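Local coordinates for protein gamma-glutamyl-gamma-aminobutyraldehyde dehydrogenase (Burkholderia cenocepacia, PDB 4LIH) that probably oxidises aldehydes such as gamma-glutamyl-gamma-aminobutyraldehyde to the corresponding acids with NAD(P)+ as cofactor, as an aldehyde dehydrogenase of the PuuC type, at residues P165-I179 and G193-T207. Residues are numbered along the deposited sequence; the frame is centred on the assembly and turned at random.
Sequences PVGVVAAVVPWNFPI and GNSVVLKPSEKSPLT
Asn194 reaches across to the turn before strand 168-172, where its OD1 takes the Gly167 N-H at 2.9 Å, in the carbonyl plane and nearly straight (166°); the Val166 N-H adds a weaker, bent bond to the same oxygen. CG anti to the carbonyl carbon (chi1 -53°) carries OD1 to this turn, and ND2 is held by Ala189 O and Tyr493 O. Asn194 CB packs on Val169 CG2. From here strands 168-172 and 195-199 run parallel, zipped by backbone bonds from Ser195 N to Gly167 O through to Lys199 N to Ala171 O. Their buried side chains pack closely: Leu198 CD1 sits 3.8 Å from Ala171 CB and also meets Val173 CG2. The ladder ends in a weak Val173 N to Lys199 O bond; the spacing widens slightly, and a water bridges Pro174 O, Ser201 N and Ser204 OG. Packing tightens again where Pro178 CG meets Ser204 CB at 3.4 Å. The looser side is partly exposed: Lys203 CD lies over one Trp175 ring face, Ser201 OG, at the ring edge, accepts from Lys203 N (an ST turn), and Lys203 NZ forms a salt bridge with Asp353. Helix 178-191 links the strands, a beta-alpha-beta crossover of the Rossmann-like cofactor domain typical of aldehyde dehydrogenases.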
loop_
_atom_site.group_PDB
_atom_site.type_symbol
_atom_site.label_atom_id
_atom_site.label_comp_id
_atom_site.label_asym_id
_atom_site.label_seq_id
_atom_site.Cartn_x
_atom_site.Cartn_y
_atom_site.Cartn_z
ATOM N N PRO A 165 3.109 17.098 8.452
ATOM C CA PRO A 165 2.024 18.021 8.768
ATOM C C PRO A 165 2.133 19.363 8.071
ATOM O O PRO A 165 3.248 19.884 7.858
ATOM C CB PRO A 165 2.116 18.179 10.274
ATOM C CG PRO A 165 3.506 17.816 10.611
ATOM C CD PRO A 165 3.924 16.756 9.629
ATOM N N VAL A 166 0.977 19.915 7.703
ATOM C CA VAL A 166 0.932 21.156 6.882
ATOM C C VAL A 166 1.249 22.380 7.801
ATOM O O VAL A 166 1.824 23.399 7.372
ATOM C CB VAL A 166 -0.421 21.204 6.082
ATOM C CG1 VAL A 166 -1.591 21.484 6.979
ATOM C CG2 VAL A 166 -0.415 22.188 4.928
ATOM N N GLY A 167 0.922 22.254 9.069
ATOM C CA GLY A 167 1.147 23.350 10.066
ATOM C C GLY A 167 -0.091 23.735 10.856
ATOM O O GLY A 167 -0.483 23.051 11.804
ATOM N N VAL A 168 -0.660 24.896 10.533
ATOM C CA VAL A 168 -1.837 25.360 11.219
ATOM C C VAL A 168 -3.106 25.069 10.409
ATOM O O VAL A 168 -3.268 25.542 9.233
ATOM C CB VAL A 168 -1.770 26.884 11.552
ATOM C CG1 VAL A 168 -3.090 27.326 12.137
ATOM C CG2 VAL A 168 -0.596 27.219 12.507
ATOM N N VAL A 169 -4.017 24.307 11.030
ATOM C CA VAL A 169 -5.287 23.900 10.384
ATOM C C VAL A 169 -6.461 24.600 11.042
ATOM O O VAL A 169 -6.568 24.582 12.255
ATOM C CB VAL A 169 -5.483 22.386 10.486
ATOM C CG1 VAL A 169 -6.811 21.965 9.923
ATOM C CG2 VAL A 169 -4.355 21.639 9.761
ATOM N N ALA A 170 -7.273 25.286 10.233
ATOM C CA ALA A 170 -8.532 25.859 10.661
ATOM C C ALA A 170 -9.622 24.879 10.289
ATOM O O ALA A 170 -9.616 24.356 9.191
ATOM C CB ALA A 170 -8.753 27.218 10.008
ATOM N N ALA A 171 -10.506 24.592 11.220
ATOM C CA ALA A 171 -11.718 23.800 10.946
ATOM C C ALA A 171 -12.994 24.556 11.324
ATOM O O ALA A 171 -13.166 24.965 12.475
ATOM C CB ALA A 171 -11.636 22.511 11.695
ATOM N N VAL A 172 -13.888 24.720 10.351
ATOM C CA VAL A 172 -15.166 25.379 10.533
ATOM C C VAL A 172 -16.235 24.321 10.309
ATOM O O VAL A 172 -16.317 23.748 9.216
ATOM C CB VAL A 172 -15.342 26.516 9.506
ATOM C CG1 VAL A 172 -16.702 27.203 9.658
ATOM C CG2 VAL A 172 -14.186 27.515 9.588
ATOM N N VAL A 173 -17.006 24.018 11.347
ATOM C CA VAL A 173 -17.930 22.903 11.296
ATOM C C VAL A 173 -19.362 23.305 11.594
ATOM O O VAL A 173 -19.586 24.359 12.167
ATOM C CB VAL A 173 -17.457 21.774 12.236
ATOM C CG1 VAL A 173 -16.090 21.281 11.787
ATOM C CG2 VAL A 173 -17.388 22.289 13.645
ATOM N N PRO A 174 -20.339 22.456 11.206
ATOM C CA PRO A 174 -21.700 22.855 11.245
ATOM C C PRO A 174 -22.362 22.419 12.544
ATOM O O PRO A 174 -21.719 21.920 13.448
ATOM C CB PRO A 174 -22.289 22.128 10.022
ATOM C CG PRO A 174 -21.597 20.866 10.022
ATOM C CD PRO A 174 -20.244 21.064 10.719
ATOM N N TRP A 175 -23.653 22.679 12.626
ATOM C CA TRP A 175 -24.446 22.459 13.839
ATOM C C TRP A 175 -25.238 21.179 13.832
ATOM O O TRP A 175 -25.904 20.864 14.830
ATOM C CB TRP A 175 -25.422 23.645 14.037
ATOM C CG TRP A 175 -26.223 24.011 12.763
ATOM C CD1 TRP A 175 -25.939 25.037 11.901
ATOM C CD2 TRP A 175 -27.391 23.369 12.240
ATOM N NE1 TRP A 175 -26.833 25.053 10.873
ATOM C CE2 TRP A 175 -27.746 24.052 11.055
ATOM C CE3 TRP A 175 -28.162 22.277 12.640
ATOM C CZ2 TRP A 175 -28.869 23.703 10.289
ATOM C CZ3 TRP A 175 -29.297 21.930 11.882
ATOM C CH2 TRP A 175 -29.628 22.635 10.711
ATOM N N ASN A 176 -25.258 20.456 12.712
ATOM C CA ASN A 176 -26.135 19.269 12.667
ATOM C C ASN A 176 -25.521 18.086 13.412
ATOM O O ASN A 176 -26.258 17.279 14.037
ATOM C CB ASN A 176 -26.564 18.903 11.245
ATOM C CG ASN A 176 -25.394 18.571 10.341
ATOM O OD1 ASN A 176 -24.276 19.087 10.514
ATOM N ND2 ASN A 176 -25.615 17.643 9.413
ATOM N N PHE A 177 -24.191 17.984 13.353
ATOM C CA PHE A 177 -23.418 16.999 14.111
ATOM C C PHE A 177 -22.216 17.704 14.729
ATOM O O PHE A 177 -21.078 17.465 14.273
ATOM C CB PHE A 177 -22.912 15.831 13.219
ATOM C CG PHE A 177 -24.004 14.960 12.706
ATOM C CD1 PHE A 177 -24.451 13.892 13.446
ATOM C CD2 PHE A 177 -24.643 15.274 11.502
ATOM C CE1 PHE A 177 -25.505 13.129 13.003
ATOM C CE2 PHE A 177 -25.708 14.493 11.061
ATOM C CZ PHE A 177 -26.148 13.454 11.821
ATOM N N PRO A 178 -22.445 18.568 15.745
ATOM C CA PRO A 178 -21.367 19.436 16.213
ATOM C C PRO A 178 -20.134 18.686 16.680
ATOM O O PRO A 178 -19.066 18.927 16.154
ATOM C CB PRO A 178 -21.997 20.257 17.362
ATOM C CG PRO A 178 -23.476 20.154 17.105
ATOM C CD PRO A 178 -23.726 18.853 16.425
ATOM N N ILE A 179 -20.262 17.803 17.650
ATOM C CA ILE A 179 -19.064 17.133 18.151
ATOM C C ILE A 179 -18.475 16.140 17.135
ATOM O O ILE A 179 -17.241 16.032 16.998
ATOM C CB ILE A 179 -19.244 16.495 19.553
ATOM C CG1 ILE A 179 -17.834 16.243 20.158
ATOM C CG2 ILE A 179 -20.108 15.241 19.504
ATOM C CD1 ILE A 179 -17.899 15.468 21.450
ATOM N N GLY A 193 0.029 15.834 13.582
ATOM C CA GLY A 193 1.019 16.754 14.192
ATOM C C GLY A 193 0.660 18.218 14.006
ATOM O O GLY A 193 1.303 19.099 14.584
ATOM N N ASN A 194 -0.417 18.496 13.290
ATOM C CA ASN A 194 -0.881 19.886 13.169
ATOM C C ASN A 194 -1.411 20.547 14.445
ATOM O O ASN A 194 -1.849 19.884 15.392
ATOM C CB ASN A 194 -1.921 19.997 12.080
ATOM C CG ASN A 194 -1.452 19.426 10.782
ATOM O OD1 ASN A 194 -0.636 20.030 10.083
ATOM N ND2 ASN A 194 -1.985 18.258 10.423
ATOM N N SER A 195 -1.316 21.880 14.467
ATOM C CA SER A 195 -2.087 22.719 15.371
ATOM C C SER A 195 -3.423 23.043 14.731
ATOM O O SER A 195 -3.524 23.225 13.486
ATOM C CB SER A 195 -1.325 23.984 15.686
ATOM O OG SER A 195 -0.189 23.642 16.398
ATOM N N VAL A 196 -4.441 23.068 15.563
ATOM C CA VAL A 196 -5.817 23.295 15.121
ATOM C C VAL A 196 -6.498 24.496 15.799
ATOM O O VAL A 196 -6.439 24.671 17.031
ATOM C CB VAL A 196 -6.654 22.024 15.322
ATOM C CG1 VAL A 196 -8.150 22.258 15.020
ATOM C CG2 VAL A 196 -6.102 20.931 14.427
ATOM N N VAL A 197 -7.153 25.296 14.964
ATOM C CA VAL A 197 -8.114 26.301 15.402
ATOM C C VAL A 197 -9.490 25.880 14.875
ATOM O O VAL A 197 -9.762 25.873 13.663
ATOM C CB VAL A 197 -7.699 27.689 14.949
ATOM C CG1 VAL A 197 -8.622 28.740 15.558
ATOM C CG2 VAL A 197 -6.242 27.945 15.377
ATOM N N LEU A 198 -10.342 25.483 15.809
ATOM C CA LEU A 198 -11.691 25.055 15.494
ATOM C C LEU A 198 -12.716 26.184 15.764
ATOM O O LEU A 198 -12.691 26.821 16.813
ATOM C CB LEU A 198 -12.043 23.845 16.312
ATOM C CG LEU A 198 -13.448 23.235 16.255
ATOM C CD1 LEU A 198 -13.610 22.483 14.985
ATOM C CD2 LEU A 198 -13.590 22.294 17.451
ATOM N N LYS A 199 -13.592 26.405 14.797
ATOM C CA LYS A 199 -14.641 27.409 14.861
ATOM C C LYS A 199 -15.955 26.652 14.747
ATOM O O LYS A 199 -16.397 26.316 13.641
ATOM C CB LYS A 199 -14.487 28.435 13.748
ATOM C CG LYS A 199 -14.954 29.852 14.119
ATOM C CD LYS A 199 -16.440 29.937 14.453
ATOM C CE LYS A 199 -17.293 29.890 13.208
ATOM N NZ LYS A 199 -18.760 29.939 13.447
ATOM N N PRO A 200 -16.583 26.351 15.886
ATOM C CA PRO A 200 -17.882 25.685 15.891
ATOM C C PRO A 200 -19.005 26.635 15.438
ATOM O O PRO A 200 -18.797 27.837 15.447
ATOM C CB PRO A 200 -18.031 25.276 17.357
ATOM C CG PRO A 200 -17.294 26.348 18.103
ATOM C CD PRO A 200 -16.092 26.592 17.258
ATOM N N SER A 201 -20.133 26.095 14.987
ATOM C CA SER A 201 -21.273 26.935 14.552
ATOM C C SER A 201 -21.747 27.745 15.733
ATOM O O SER A 201 -21.733 27.243 16.837
ATOM C CB SER A 201 -22.409 26.054 13.972
ATOM O OG SER A 201 -23.599 26.820 13.723
ATOM N N GLU A 202 -22.107 29.014 15.513
ATOM C CA GLU A 202 -22.814 29.787 16.510
ATOM C C GLU A 202 -24.076 29.083 17.034
ATOM O O GLU A 202 -24.497 29.370 18.161
ATOM C CB GLU A 202 -23.161 31.188 15.978
ATOM C CG GLU A 202 -24.177 31.198 14.860
ATOM C CD GLU A 202 -23.623 30.986 13.441
ATOM O OE1 GLU A 202 -22.452 30.459 13.169
ATOM O OE2 GLU A 202 -24.440 31.326 12.548
ATOM N N LYS A 203 -24.661 28.183 16.209
ATOM C CA LYS A 203 -25.802 27.394 16.607
ATOM C C LYS A 203 -25.450 26.180 17.497
ATOM O O LYS A 203 -26.360 25.527 18.012
ATOM C CB LYS A 203 -26.580 26.911 15.394
ATOM C CG LYS A 203 -27.162 28.001 14.521
ATOM C CD LYS A 203 -28.151 27.466 13.492
ATOM C CE LYS A 203 -28.097 28.211 12.139
ATOM N NZ LYS A 203 -28.730 29.544 12.196
ATOM N N SER A 204 -24.159 25.871 17.664
ATOM C CA SER A 204 -23.780 24.714 18.485
ATOM C C SER A 204 -22.336 24.769 18.985
ATOM O O SER A 204 -21.508 23.975 18.572
ATOM C CB SER A 204 -23.942 23.452 17.637
ATOM O OG SER A 204 -23.190 23.554 16.442
ATOM N N PRO A 205 -22.021 25.714 19.847
ATOM C CA PRO A 205 -20.679 25.880 20.313
ATOM C C PRO A 205 -20.245 24.979 21.465
ATOM O O PRO A 205 -19.042 24.916 21.731
ATOM C CB PRO A 205 -20.707 27.320 20.829
ATOM C CG PRO A 205 -22.071 27.433 21.395
ATOM C CD PRO A 205 -22.900 26.796 20.354
ATOM N N LEU A 206 -21.196 24.409 22.215
ATOM C CA LEU A 206 -20.872 23.898 23.573
ATOM C C LEU A 206 -19.926 22.675 23.665
ATOM O O LEU A 206 -18.983 22.678 24.493
ATOM C CB LEU A 206 -22.150 23.635 24.405
ATOM C CG LEU A 206 -23.100 24.857 24.585
ATOM C CD1 LEU A 206 -24.294 24.521 25.456
ATOM C CD2 LEU A 206 -22.320 26.015 25.161
ATOM N N THR A 207 -20.181 21.633 22.887
ATOM C CA THR A 207 -19.328 20.434 22.965
ATOM C C THR A 207 -17.909 20.725 22.484
ATOM O O THR A 207 -16.965 20.157 23.011
ATOM C CB THR A 207 -19.931 19.171 22.289
ATOM O OG1 THR A 207 -20.277 19.415 20.910
ATOM C CG2 THR A 207 -21.133 18.701 23.055
HETATM O O HOH W 1 -20.427 23.345 15.473
#